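Local coordinates for glycosyl hydrolase family 2, TIM barrel domain protein (Parabacteroides merdae ATCC 43184, PDB 6DXU), which is a gut-bacterial beta-glucuronidase of glycoside hydrolase family 2, probably cleaving glucuronic acid from beta-glucuronide conjugates, at residues D[42-46]-D[47-51]; D[156-160]-D[161-165]; D[527-530]-D[531-534]; D[553-556]-D[557-561]. All coordinates share one frame; numbering follows the deposited sequence.

Overall arrangement
All four are local contacts within one continuous stretch, loop-to-helix in contacts 1 and 4 and turns in 2 and 3. In the sugar-binding domain contact 2 runs into strand 162-169 and the helix of contact 1 packs on it. Contact 3 lies in the loop between strand 512-513 and helix 557-560, contact 4 at the start of that helix, their centres about 11 Å apart. The pairs are separate: contacts 1 and 4 have nearest atoms about 36 Å apart. Each is partly buried; Leu-44, Pro-163, Leu-532 and Arg-556 are buried, while contacts 2, 3 and 4 also have exposed residues. Contact 1 offers a carboxylate to a second subunit, contact 2 CH-pi packing, contacts 3 and 4 ion pairs.

Contact 1: D[42-46]-D[47-51]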
# COMPACT_ATOMS: atom_id res chain seq x y z
N GLY D 42 20.13 15.03 10.23
CA GLY D 42 19.87 13.60 10.28
C GLY D 42 18.45 13.31 10.73
O GLY D 42 17.70 14.19 11.15
N ASP D 43 18.09 12.04 10.66
CA ASP D 43 16.71 11.65 10.90
C ASP D 43 16.47 11.28 12.36
O ASP D 43 17.39 10.94 13.10
CB ASP D 43 16.34 10.48 10.00
CG ASP D 43 14.94 10.59 9.43
OD1 ASP D 43 14.17 11.51 9.82
OD2 ASP D 43 14.58 9.73 8.60
N LEU D 44 15.21 11.38 12.77
CA LEU D 44 14.74 10.82 14.03
C LEU D 44 14.16 9.43 13.76
O LEU D 44 13.82 9.08 12.63
CB LEU D 44 13.66 11.70 14.65
CG LEU D 44 14.12 13.11 15.00
CD1 LEU D 44 12.92 13.90 15.46
CD2 LEU D 44 15.18 13.02 16.10
N GLY D 45 14.03 8.65 14.83
CA GLY D 45 13.43 7.33 14.68
C GLY D 45 11.92 7.30 14.58
O GLY D 45 11.33 6.24 14.36
N GLY D 46 11.29 8.45 14.72
CA GLY D 46 9.84 8.61 14.73
C GLY D 46 9.50 9.92 15.40
O GLY D 46 10.31 10.49 16.13
N ILE D 47 8.29 10.41 15.13
CA ILE D 47 7.90 11.74 15.64
C ILE D 47 7.97 11.78 17.16
O ILE D 47 8.23 12.84 17.74
CB ILE D 47 6.50 12.13 15.11
CG1 ILE D 47 6.12 13.57 15.53
CG2 ILE D 47 5.45 11.16 15.59
CD1 ILE D 47 7.14 14.64 15.13
N TRP D 48 7.77 10.64 17.83
CA TRP D 48 7.82 10.65 19.29
C TRP D 48 9.16 11.18 19.82
O TRP D 48 9.20 11.80 20.90
CB TRP D 48 7.56 9.24 19.83
CG TRP D 48 7.50 9.20 21.33
CD1 TRP D 48 8.32 8.48 22.17
CD2 TRP D 48 6.56 9.87 22.17
NE1 TRP D 48 7.95 8.69 23.48
CE2 TRP D 48 6.88 9.55 23.51
CE3 TRP D 48 5.49 10.75 21.93
CZ2 TRP D 48 6.17 10.06 24.60
CZ3 TRP D 48 4.79 11.26 23.00
CH2 TRP D 48 5.13 10.91 24.32
N GLU D 49 10.26 10.95 19.11
CA GLU D 49 11.55 11.43 19.59
C GLU D 49 11.61 12.95 19.64
O GLU D 49 12.39 13.51 20.42
CB GLU D 49 12.69 10.88 18.74
CG GLU D 49 12.90 9.35 18.88
CD GLU D 49 14.26 8.88 18.36
OE1 GLU D 49 14.78 9.49 17.41
OE2 GLU D 49 14.78 7.85 18.88
N ALA D 50 10.81 13.63 18.82
CA ALA D 50 10.84 15.09 18.82
C ALA D 50 10.09 15.69 20.00
O ALA D 50 10.39 16.84 20.39
CB ALA D 50 10.25 15.64 17.52
N VAL D 51 9.13 14.97 20.59
CA VAL D 51 8.20 15.53 21.57
C VAL D 51 8.19 14.77 22.89
O VAL D 51 7.49 15.20 23.82
CB VAL D 51 6.77 15.61 20.99
CG1 VAL D 51 6.74 16.52 19.77
CG2 VAL D 51 6.26 14.20 20.65
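Glu-49 reaches back from its own short helix to the loop before it, where OE1 accepts the backbone N-H of Gly-45. The Gly-45 N to Glu-49 OE1 distance is 2.8 Å and the angle at the hydrogen is 175°, so the bond is nearly straight, although the donor sits 64° above the carboxylate plane. CG lies beside the backbone N and anti to the carbonyl carbon (chi1 -68°), and the extended chain beyond it carries the carboxylate to the loop. A second bond ties in the same residue by its backbone: Glu-49 N donates to Gly-46 O over 3.0 Å.

The tight part is formed by Leu-44, which is buried. It slides past Glu-49 in the opposite sense, its CB 3.7 Å from OE1 of Glu-49, while its CD1 rests on Ala-50 CB at 3.8 Å. The side of Gly-45 and Glu-49, both partly exposed residues, is less buried and polar, and faces the second subunit. There OE1 also forms a salt bridge with Arg-172 of the second subunit, and OE2 has a long, weak ion pair with Arg-52. The acid therefore joins loop, helix and subunit interface. Trp-48 leads away from the loop, and its NE1 bonds Asn-435 of the second subunit.

In the sugar-binding domain the loop follows strand 37-41. Leu-44 and Ile-47 pack on Trp-92 of strand 90-97, while Ile-47, Ala-50 and Val-51 touch Ser-165, so the short helix 48-51 lies against strand 162-169.

Contact 2: D[156-160]-D[161-165]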
# COMPACT_ATOMS: atom_id res chain seq x y z
N GLU D 156 -0.31 19.64 29.00
CA GLU D 156 0.20 20.27 30.23
C GLU D 156 1.71 20.44 30.18
O GLU D 156 2.26 21.47 30.59
CB GLU D 156 -0.12 19.41 31.45
CG GLU D 156 -1.53 19.36 31.94
CD GLU D 156 -1.63 18.53 33.22
OE1 GLU D 156 -2.54 18.78 34.03
OE2 GLU D 156 -0.78 17.62 33.40
N ARG D 157 2.39 19.41 29.69
CA ARG D 157 3.84 19.34 29.72
C ARG D 157 4.50 20.42 28.87
O ARG D 157 5.66 20.79 29.13
CB ARG D 157 4.17 17.93 29.22
CG ARG D 157 5.57 17.56 29.02
CD ARG D 157 5.64 16.03 29.03
NE ARG D 157 5.12 15.37 27.83
CZ ARG D 157 5.81 15.30 26.69
NH1 ARG D 157 7.00 15.87 26.61
NH2 ARG D 157 5.31 14.66 25.63
N PHE D 158 3.78 20.99 27.92
CA PHE D 158 4.33 22.00 27.02
C PHE D 158 3.97 23.41 27.44
O PHE D 158 4.26 24.36 26.71
CB PHE D 158 3.87 21.71 25.59
CG PHE D 158 4.43 20.42 25.06
CD1 PHE D 158 5.66 20.39 24.45
CD2 PHE D 158 3.74 19.23 25.26
CE1 PHE D 158 6.19 19.20 23.98
CE2 PHE D 158 4.26 18.04 24.80
CZ PHE D 158 5.49 18.02 24.16
N LYS D 159 3.33 23.56 28.60
CA LYS D 159 3.20 24.85 29.27
C LYS D 159 2.46 25.86 28.40
O LYS D 159 2.79 27.05 28.36
CB LYS D 159 4.56 25.37 29.72
CG LYS D 159 5.19 24.41 30.74
CD LYS D 159 6.60 24.81 31.13
CE LYS D 159 7.16 23.85 32.18
NZ LYS D 159 8.61 24.12 32.45
N GLY D 160 1.43 25.37 27.70
CA GLY D 160 0.57 26.20 26.88
C GLY D 160 1.03 26.38 25.45
O GLY D 160 0.26 26.90 24.63
N LYS D 161 2.24 25.96 25.12
CA LYS D 161 2.69 26.06 23.74
C LYS D 161 2.40 24.76 22.99
O LYS D 161 2.01 23.76 23.57
CB LYS D 161 4.18 26.39 23.68
CG LYS D 161 4.50 27.77 24.28
CD LYS D 161 5.97 28.07 24.18
CE LYS D 161 6.29 29.43 24.77
NZ LYS D 161 7.73 29.79 24.58
N VAL D 162 2.56 24.81 21.67
CA VAL D 162 2.25 23.69 20.79
C VAL D 162 3.54 23.25 20.11
O VAL D 162 4.18 24.05 19.43
CB VAL D 162 1.19 24.06 19.74
CG1 VAL D 162 0.93 22.88 18.80
CG2 VAL D 162 -0.10 24.54 20.42
N PRO D 163 3.96 21.99 20.26
CA PRO D 163 5.20 21.56 19.60
C PRO D 163 4.96 21.39 18.11
O PRO D 163 4.07 20.64 17.68
CB PRO D 163 5.53 20.22 20.29
CG PRO D 163 4.23 19.73 20.79
CD PRO D 163 3.34 20.91 21.05
N LEU D 164 5.79 22.06 17.33
CA LEU D 164 5.79 21.99 15.88
C LEU D 164 7.12 21.37 15.50
O LEU D 164 8.17 21.88 15.89
CB LEU D 164 5.64 23.39 15.27
CG LEU D 164 5.80 23.49 13.75
CD1 LEU D 164 4.75 22.67 13.04
CD2 LEU D 164 5.74 24.96 13.29
N SER D 165 7.08 20.26 14.76
CA SER D 165 8.28 19.57 14.33
C SER D 165 8.18 19.42 12.83
O SER D 165 7.13 19.02 12.32
CB SER D 165 8.43 18.19 15.02
OG SER D 165 8.24 18.32 16.42
O HOH W 1 0.46 23.25 25.90
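Phe-158 to Lys-161 form a type I' beta turn, closed by Lys-161 N donating to Phe-158 O at 3.0 Å with an N-H...O angle of 160°, its two central residues, Lys-159 and Gly-160, both having the positive phi that this turn type requires.

Among the side chains, Phe-158 and Pro-163 carry the contact. Pro-163 CG lies over one face of the Phe-158 ring, 3.9 Å from its centroid and 16° off the normal, which makes a CH-pi contact; the two groups cross at about a right angle. Phe-158 CG stands anti to the carbonyl carbon (chi1 -66°), which brings the ring over the strand that leaves the turn. Its CE2 also lies 3.6 Å above the guanidinium plane of Arg-157, over the centre. An alanine here removes the ring, which would probably leave a gap over Pro-163 and uncover that face of the Arg-157 guanidinium. Water 1 links Lys-161 O and, weakly, Gly-160 N.

The turn delivers the chain into strand 162-169, which runs antiparallel between strands 90-97 and 118-123. Phe-158, Lys-161 and Pro-163 all touch Leu-96 of the first, while Pro-163 meets Phe-149 of helix 143-150 and Val-51 of helix 48-51.

Contact 3: D[527-530]-D[531-534]; sequences DAFY and NLKN
Asp-527 and Lys-533 form a salt bridge over two overlapping type I turns, a local contact on the long loop between strand 512-513 and helix 557-560. Lys-533 NZ comes to the syn lone pair of Asp-527 OD2 at 3.0 Å, the two side chains arriving from opposite directions. The lysine chain is bent at chi2 (128°), which lays Lys-533 CD 3.6 Å from Phe-529 O on the way to the acid.

The other carboxylate oxygen works within the first turn. Asp-527 OD1 accepts from Phe-529 N at 3.1 Å, the donor standing above the carboxylate plane, while Asp-527 O receives Tyr-530 N. In the second turn Leu-532 N donates to Phe-529 O at 2.9 Å with an angle of 163° at the hydrogen. One carboxylate thus serves both a backbone N-H and an ammonium group. Were an alanine to stand in for Asp-527, Lys-533 would probably be left without its charge partner and Phe-529 N without this acceptor.

Among the apolar groups, Leu-532 CD1 lies 3.5 Å from Ala-528 O and 4.4 Å from Phe-529 CD1. Two waters fill in the backbone bonding: water 2 accepts from Asn-531 N, and water 3 links Tyr-530 O to Lys-533 N. Ala-528 and Leu-532 pack on Tyr-567 of helix 565-579.

Asp-527 OD1 bonding the N-H two residues on defines an Asx turn, here superposed on the first of the two successive type I turns.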
# COMPACT_ATOMS: atom_id res chain seq x y z
N ASP D 527 48.56 40.30 -19.17
CA ASP D 527 48.18 39.77 -20.49
C ASP D 527 47.09 38.71 -20.34
O ASP D 527 47.39 37.52 -20.16
CB ASP D 527 49.38 39.22 -21.24
CG ASP D 527 49.05 38.79 -22.66
OD1 ASP D 527 47.87 38.94 -23.09
OD2 ASP D 527 49.96 38.29 -23.35
N ALA D 528 45.83 39.12 -20.48
CA ALA D 528 44.71 38.19 -20.29
C ALA D 528 44.68 37.10 -21.35
O ALA D 528 44.06 36.05 -21.13
CB ALA D 528 43.39 38.96 -20.33
N PHE D 529 45.33 37.30 -22.49
CA PHE D 529 45.28 36.36 -23.60
C PHE D 529 46.54 35.52 -23.69
O PHE D 529 46.76 34.85 -24.71
CB PHE D 529 45.05 37.12 -24.90
CG PHE D 529 43.80 37.95 -24.89
CD1 PHE D 529 42.56 37.36 -24.88
CD2 PHE D 529 43.88 39.34 -24.89
CE1 PHE D 529 41.41 38.13 -24.86
CE2 PHE D 529 42.73 40.11 -24.87
CZ PHE D 529 41.49 39.50 -24.85
N TYR D 530 47.31 35.44 -22.60
CA TYR D 530 48.67 34.92 -22.68
C TYR D 530 48.69 33.48 -23.20
O TYR D 530 49.52 33.12 -24.04
CB TYR D 530 49.30 35.00 -21.29
CG TYR D 530 50.79 34.76 -21.19
CD1 TYR D 530 51.29 33.68 -20.48
CD2 TYR D 530 51.70 35.62 -21.80
CE1 TYR D 530 52.67 33.46 -20.36
CE2 TYR D 530 53.07 35.42 -21.69
CZ TYR D 530 53.54 34.34 -20.98
OH TYR D 530 54.91 34.15 -20.88
N ASN D 531 47.78 32.65 -22.71
CA ASN D 531 47.66 31.27 -23.17
C ASN D 531 46.46 31.05 -24.08
O ASN D 531 46.03 29.91 -24.26
CB ASN D 531 47.61 30.33 -21.97
CG ASN D 531 48.91 30.32 -21.19
OD1 ASN D 531 49.98 30.19 -21.78
ND2 ASN D 531 48.83 30.51 -19.88
N LEU D 532 45.90 32.12 -24.66
CA LEU D 532 44.67 32.02 -25.44
C LEU D 532 44.85 32.41 -26.90
O LEU D 532 43.85 32.59 -27.60
CB LEU D 532 43.59 32.91 -24.81
CG LEU D 532 43.30 32.60 -23.35
CD1 LEU D 532 42.22 33.53 -22.82
CD2 LEU D 532 42.85 31.16 -23.24
N LYS D 533 46.08 32.47 -27.39
CA LYS D 533 46.30 33.01 -28.73
C LYS D 533 46.00 32.02 -29.85
O LYS D 533 45.94 32.43 -31.01
CB LYS D 533 47.74 33.52 -28.85
CG LYS D 533 47.86 35.01 -28.64
CD LYS D 533 48.92 35.37 -27.60
CE LYS D 533 48.75 36.82 -27.16
NZ LYS D 533 49.73 37.25 -26.12
N ASN D 534 45.79 30.73 -29.54
CA ASN D 534 45.56 29.72 -30.57
C ASN D 534 44.17 29.09 -30.48
O ASN D 534 43.99 27.95 -30.94
CB ASN D 534 46.64 28.65 -30.51
CG ASN D 534 48.04 29.23 -30.55
OD1 ASN D 534 48.33 30.12 -31.35
ND2 ASN D 534 48.90 28.74 -29.67
O HOH W 2 45.99 33.31 -20.72
O HOH W 3 48.66 31.49 -26.59

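Contact 4: D[553-556]-D[557-561]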
# COMPACT_ATOMS: atom_id res chain seq x y z
N GLY D 553 38.74 17.61 -24.07
CA GLY D 553 38.19 18.62 -24.97
C GLY D 553 39.24 19.26 -25.86
O GLY D 553 40.36 18.76 -26.04
N VAL D 554 38.85 20.40 -26.44
CA VAL D 554 39.70 21.16 -27.35
C VAL D 554 40.09 22.48 -26.68
O VAL D 554 39.49 22.84 -25.66
CB VAL D 554 38.98 21.39 -28.70
CG1 VAL D 554 38.47 20.06 -29.25
CG2 VAL D 554 37.84 22.40 -28.54
N PRO D 555 41.08 23.21 -27.20
CA PRO D 555 41.48 24.49 -26.57
C PRO D 555 40.32 25.46 -26.44
O PRO D 555 39.53 25.65 -27.37
CB PRO D 555 42.55 25.03 -27.52
CG PRO D 555 43.18 23.80 -28.09
CD PRO D 555 42.06 22.80 -28.23
N ARG D 556 40.24 26.10 -25.27
CA ARG D 556 39.12 26.95 -24.90
C ARG D 556 39.48 27.73 -23.63
O ARG D 556 40.18 27.21 -22.76
CB ARG D 556 37.84 26.13 -24.68
CG ARG D 556 37.98 25.01 -23.64
CD ARG D 556 36.81 24.02 -23.73
NE ARG D 556 36.78 23.08 -22.61
CZ ARG D 556 37.52 21.99 -22.53
NH1 ARG D 556 38.37 21.68 -23.50
NH2 ARG D 556 37.42 21.19 -21.47
N ALA D 557 38.97 28.96 -23.54
CA ALA D 557 39.31 29.83 -22.42
C ALA D 557 38.90 29.21 -21.09
O ALA D 557 39.61 29.37 -20.09
CB ALA D 557 38.65 31.20 -22.59
N SER D 558 37.76 28.50 -21.05
CA SER D 558 37.32 27.92 -19.78
C SER D 558 38.36 26.97 -19.22
O SER D 558 38.50 26.86 -17.99
CB SER D 558 35.98 27.18 -19.97
OG SER D 558 36.13 26.09 -20.84
N ARG D 559 39.09 26.28 -20.09
CA ARG D 559 40.10 25.32 -19.66
C ARG D 559 41.50 25.93 -19.58
O ARG D 559 42.25 25.61 -18.66
CB ARG D 559 40.14 24.12 -20.61
CG ARG D 559 41.02 22.99 -20.09
CD ARG D 559 41.31 21.97 -21.17
NE ARG D 559 42.08 22.56 -22.27
CZ ARG D 559 42.45 21.89 -23.35
NH1 ARG D 559 42.13 20.60 -23.48
NH2 ARG D 559 43.14 22.50 -24.30
N ASP D 560 41.86 26.79 -20.52
CA ASP D 560 43.22 27.27 -20.66
C ASP D 560 43.42 28.69 -20.16
O ASP D 560 44.56 29.11 -19.96
CB ASP D 560 43.66 27.20 -22.13
CG ASP D 560 43.43 25.82 -22.72
OD1 ASP D 560 43.49 24.85 -21.94
OD2 ASP D 560 43.18 25.72 -23.94
N GLY D 561 42.33 29.43 -19.93
CA GLY D 561 42.45 30.82 -19.51
C GLY D 561 42.96 30.94 -18.09
O GLY D 561 43.01 29.97 -17.33
O HOH W 4 43.49 19.98 -25.76
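The guanidinium planes of Arg-556 and Arg-559 are turned 47° apart, and the side chains cross at about a right angle. Over one face of the Arg-556 group lies Arg-559 CB, 3.9 Å above the plane and over its centre; at its edge Arg-556 NH1 donates to Val-554 O over 2.7 Å, nearly in the guanidinium plane. That same carbonyl oxygen lies over the centre of one face of the Arg-559 group, whose edge is occupied by the Asp-560 carboxylate and by water 4. Arg-559 grips Asp-560 side-on, NE to OD1 at 2.7 Å and NH2 to the syn lone pair of OD2 at 3.2 Å. A bend at chi3 (63°) turns the Arg-559 guanidinium back toward the acid.

Asp-560 also ties the helix to the residue before it. Asp-560 OD2 takes Arg-556 N at 3.2 Å, from above the carboxylate plane, and Asp-560 N donates to Arg-556 O at 2.8 Å, nearly along the C=O axis. Arg-556 is the N-cap residue of helix 557-560, so backbone and carboxylate bind this cap reciprocally. Arg-556 CG also lies 3.5 Å from Ser-558 OG.

Outside the segments, Gly-552 O accepts from NH1 of both arginines and Asp-547 O from Arg-556 NE. Gly-561, at the other end of the short helix, touches the bound bicine. Arg-556 NH1 and Arg-559 NH1 stand 3.9 Å apart; the shared carbonyl oxygen and the Asp-560 carboxylate would probably make this closeness of like charges tolerable.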